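PDB 3ONK: epsin-3 from Saccharomyces cerevisiae, which helps recruit clathrin to the Golgi network and endosomes, binds phosphatidylinositol-3,5-bisphosphate-rich membranes and takes part in protein sorting at the multivesicular body. Local coordinates for residues Asn22-Ala27 and Glu63-Tyr68. Sequence-based numbering, arbitrary orientation.
Sequences NEPWGA and EWRQIY
Arg65 reaches from the first turn of helix 64-80 to the backbone of the loop Asn22-Pro24, and its guanidinium packs closely on that loop. Its CG stands anti to the backbone N (chi1 -165°), which sends the chain outward to the loop; a bend at chi3 (-38°) then turns the head across Pro24. There NH1 of Arg65 lies 3.2 Å from Pro24 CA and 3.6 Å from Pro24 CB, while Pro24 N sits over one guanidinium face. The carbonyl O of Asn22 comes within 3.3 Å of Arg65 NE, approaching obliquely to the guanidinium plane. Over the opposite face, offset toward its rim, CZ2 of the preceding residue, Trp64, stands 4.0 Å from the guanidinium plane. In the all-helical ENTH domain, this contact joins the linker between helices 11-19 and 29-38 to the start of helix 64-80, and one helical turn further on Lys69 NZ hydrogen-bonds to Glu23 O. Cutting Arg65 back to an alanine is likely to open a gap beside Pro24 and leave the Asn22 carbonyl without its positively charged neighbour. Asn22 and Pro24 form the solvent side of the contact; the exposed Asn22 side chain crosses that of Gln66 at about a right angle, with Asn22 CG 4.0 Å from Gln66 CG and the amide planes 38° apart. Gln66 NE2 makes a weak hydrogen bond to Thr20 O, just before the loop segment.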
ATOM      1  N   ASN A  22      -0.420  -3.569  13.616  1.00 28.02           N
ATOM      2  CA  ASN A  22      -1.019  -4.889  13.822  1.00 31.17           C
ATOM      3  C   ASN A  22      -2.435  -4.925  14.419  1.00 29.87           C
ATOM      4  O   ASN A  22      -2.954  -6.004  14.712  1.00 30.49           O
ATOM      5  CB  ASN A  22      -0.089  -5.769  14.661  1.00 35.13           C
ATOM      6  CG  ASN A  22       0.452  -6.945  13.882  1.00 46.91           C
ATOM      7  OD1 ASN A  22       1.671  -7.127  13.781  1.00 52.46           O
ATOM      8  ND2 ASN A  22      -0.450  -7.752  13.313  1.00 43.00           N
ATOM      9  N   GLU A  23      -3.052  -3.765  14.622  1.00 25.08           N
ATOM     10  CA  GLU A  23      -4.449  -3.738  15.030  1.00 24.21           C
ATOM     11  C   GLU A  23      -5.267  -4.437  13.957  1.00 25.31           C
ATOM     12  O   GLU A  23      -4.921  -4.376  12.768  1.00 26.76           O
ATOM     13  CB  GLU A  23      -4.943  -2.304  15.198  1.00 27.02           C
ATOM     14  CG  GLU A  23      -4.188  -1.506  16.246  1.00 29.40           C
ATOM     15  CD  GLU A  23      -4.581  -0.042  16.239  1.00 36.61           C
ATOM     16  OE1 GLU A  23      -4.680   0.547  15.139  1.00 39.77           O
ATOM     17  OE2 GLU A  23      -4.799   0.524  17.335  1.00 44.31           O
ATOM     18  N   PRO A  24      -6.355  -5.109  14.363  1.00 27.16           N
ATOM     19  CA  PRO A  24      -7.215  -5.830  13.419  1.00 25.01           C
ATOM     20  C   PRO A  24      -7.968  -4.939  12.444  1.00 20.67           C
ATOM     21  O   PRO A  24      -8.354  -5.428  11.396  1.00 25.96           O
ATOM     22  CB  PRO A  24      -8.209  -6.543  14.334  1.00 24.32           C
ATOM     23  CG  PRO A  24      -7.481  -6.690  15.608  1.00 28.23           C
ATOM     24  CD  PRO A  24      -6.691  -5.437  15.755  1.00 27.46           C
ATOM     25  N   TRP A  25      -8.200  -3.676  12.775  1.00 22.27           N
ATOM     26  CA  TRP A  25      -9.033  -2.852  11.901  1.00 25.94           C
ATOM     27  C   TRP A  25      -8.158  -2.049  10.963  1.00 26.54           C
ATOM     28  O   TRP A  25      -6.984  -1.806  11.259  1.00 21.44           O
ATOM     29  CB  TRP A  25      -9.984  -1.946  12.699  1.00 25.75           C
ATOM     30  CG  TRP A  25      -9.313  -1.150  13.761  1.00 25.91           C
ATOM     31  CD1 TRP A  25      -8.865   0.137  13.661  1.00 30.53           C
ATOM     32  CD2 TRP A  25      -9.022  -1.574  15.095  1.00 26.95           C
ATOM     33  NE1 TRP A  25      -8.319   0.540  14.855  1.00 30.01           N
ATOM     34  CE2 TRP A  25      -8.395  -0.498  15.747  1.00 29.58           C
ATOM     35  CE3 TRP A  25      -9.238  -2.760  15.805  1.00 30.22           C
ATOM     36  CZ2 TRP A  25      -7.966  -0.578  17.073  1.00 33.53           C
ATOM     37  CZ3 TRP A  25      -8.815  -2.840  17.110  1.00 28.73           C
ATOM     38  CH2 TRP A  25      -8.190  -1.753  17.739  1.00 33.49           C
ATOM     39  N   GLY A  26      -8.725  -1.673   9.820  1.00 20.22           N
ATOM     40  CA  GLY A  26      -8.004  -0.916   8.821  1.00 20.71           C
ATOM     41  C   GLY A  26      -7.683   0.488   9.306  1.00 25.02           C
ATOM     42  O   GLY A  26      -8.200   0.941  10.335  1.00 23.42           O
ATOM     43  N   ALA A  27      -6.820   1.171   8.559  1.00 24.59           N
ATOM     44  CA  ALA A  27      -6.483   2.570   8.811  1.00 20.82           C
ATOM     45  C   ALA A  27      -7.619   3.500   8.379  1.00 23.94           C
ATOM     46  O   ALA A  27      -8.388   3.175   7.460  1.00 18.79           O
ATOM     47  CB  ALA A  27      -5.194   2.928   8.051  1.00 18.29           C
ATOM     48  N   GLU A  63       1.961 -11.847   9.999  1.00 43.27           N
ATOM     49  CA  GLU A  63       2.240 -10.512   9.488  1.00 44.55           C
ATOM     50  C   GLU A  63       1.491 -10.274   8.170  1.00 36.62           C
ATOM     51  O   GLU A  63       1.791  -9.324   7.438  1.00 31.91           O
ATOM     52  CB  GLU A  63       3.748 -10.282   9.325  1.00 50.04           C
ATOM     53  N   TRP A  64       0.525 -11.145   7.870  1.00 28.79           N
ATOM     54  CA  TRP A  64      -0.326 -10.968   6.690  1.00 29.23           C
ATOM     55  C   TRP A  64      -1.118  -9.665   6.782  1.00 25.23           C
ATOM     56  O   TRP A  64      -1.362  -9.004   5.775  1.00 28.07           O
ATOM     57  CB  TRP A  64      -1.301 -12.138   6.532  1.00 31.57           C
ATOM     58  CG  TRP A  64      -2.304 -12.215   7.642  1.00 32.59           C
ATOM     59  CD1 TRP A  64      -2.231 -12.988   8.764  1.00 35.73           C
ATOM     60  CD2 TRP A  64      -3.520 -11.465   7.750  1.00 31.32           C
ATOM     61  NE1 TRP A  64      -3.336 -12.779   9.558  1.00 31.03           N
ATOM     62  CE2 TRP A  64      -4.141 -11.845   8.959  1.00 31.42           C
ATOM     63  CE3 TRP A  64      -4.150 -10.511   6.940  1.00 30.42           C
ATOM     64  CZ2 TRP A  64      -5.352 -11.299   9.381  1.00 31.36           C
ATOM     65  CZ3 TRP A  64      -5.354  -9.980   7.357  1.00 25.61           C
ATOM     66  CH2 TRP A  64      -5.941 -10.373   8.566  1.00 27.40           C
ATOM     67  N   ARG A  65      -1.523  -9.312   7.998  1.00 26.36           N
ATOM     68  CA  ARG A  65      -2.358  -8.146   8.226  1.00 26.78           C
ATOM     69  C   ARG A  65      -1.634  -6.855   7.891  1.00 25.62           C
ATOM     70  O   ARG A  65      -2.196  -5.988   7.225  1.00 26.89           O
ATOM     71  CB  ARG A  65      -2.849  -8.101   9.670  1.00 25.72           C
ATOM     72  CG  ARG A  65      -3.999  -7.129   9.867  1.00 33.78           C
ATOM     73  CD  ARG A  65      -4.151  -6.741  11.320  1.00 33.17           C
ATOM     74  NE  ARG A  65      -3.896  -7.868  12.209  1.00 40.07           N
ATOM     75  CZ  ARG A  65      -4.827  -8.715  12.624  1.00 33.13           C
ATOM     76  NH1 ARG A  65      -6.073  -8.566  12.227  1.00 39.43           N
ATOM     77  NH2 ARG A  65      -4.509  -9.711  13.435  1.00 43.58           N
ATOM     78  N   GLN A  66      -0.398  -6.730   8.371  1.00 22.50           N
ATOM     79  CA  GLN A  66       0.437  -5.570   8.077  1.00 26.59           C
ATOM     80  C   GLN A  66       0.701  -5.421   6.577  1.00 25.37           C
ATOM     81  O   GLN A  66       0.795  -4.313   6.051  1.00 19.73           O
ATOM     82  CB  GLN A  66       1.760  -5.657   8.849  1.00 27.65           C
ATOM     83  CG  GLN A  66       1.597  -5.510  10.356  1.00 25.73           C
ATOM     84  CD  GLN A  66       2.924  -5.417  11.099  1.00 36.56           C
ATOM     85  OE1 GLN A  66       3.581  -6.426  11.354  1.00 43.10           O
ATOM     86  NE2 GLN A  66       3.316  -4.201  11.457  1.00 38.84           N
ATOM     87  N   ILE A  67       0.823  -6.552   5.896  1.00 28.29           N
ATOM     88  CA  ILE A  67       0.988  -6.565   4.455  1.00 27.87           C
ATOM     89  C   ILE A  67      -0.311  -6.176   3.765  1.00 24.48           C
ATOM     90  O   ILE A  67      -0.303  -5.386   2.820  1.00 20.20           O
ATOM     91  CB  ILE A  67       1.439  -7.954   3.964  1.00 32.53           C
ATOM     92  CG1 ILE A  67       2.867  -8.236   4.437  1.00 27.55           C
ATOM     93  CG2 ILE A  67       1.326  -8.052   2.440  1.00 25.01           C
ATOM     94  CD1 ILE A  67       3.391  -9.572   3.980  1.00 39.87           C
ATOM     95  N   TYR A  68      -1.428  -6.719   4.250  1.00 25.48           N
ATOM     96  CA  TYR A  68      -2.731  -6.354   3.701  1.00 23.64           C
ATOM     97  C   TYR A  68      -2.973  -4.842   3.827  1.00 23.94           C
ATOM     98  O   TYR A  68      -3.397  -4.185   2.869  1.00 18.88           O
ATOM     99  CB  TYR A  68      -3.867  -7.133   4.373  1.00 20.14           C
ATOM    100  CG  TYR A  68      -5.183  -6.927   3.655  1.00 21.31           C
ATOM    101  CD1 TYR A  68      -5.405  -7.511   2.424  1.00 25.93           C
ATOM    102  CD2 TYR A  68      -6.186  -6.131   4.193  1.00 25.54           C
ATOM    103  CE1 TYR A  68      -6.577  -7.335   1.748  1.00 29.10           C
ATOM    104  CE2 TYR A  68      -7.384  -5.936   3.508  1.00 28.77           C
ATOM    105  CZ  TYR A  68      -7.566  -6.553   2.282  1.00 34.05           C
ATOM    106  OH  TYR A  68      -8.733  -6.404   1.568  1.00 41.55           O
TER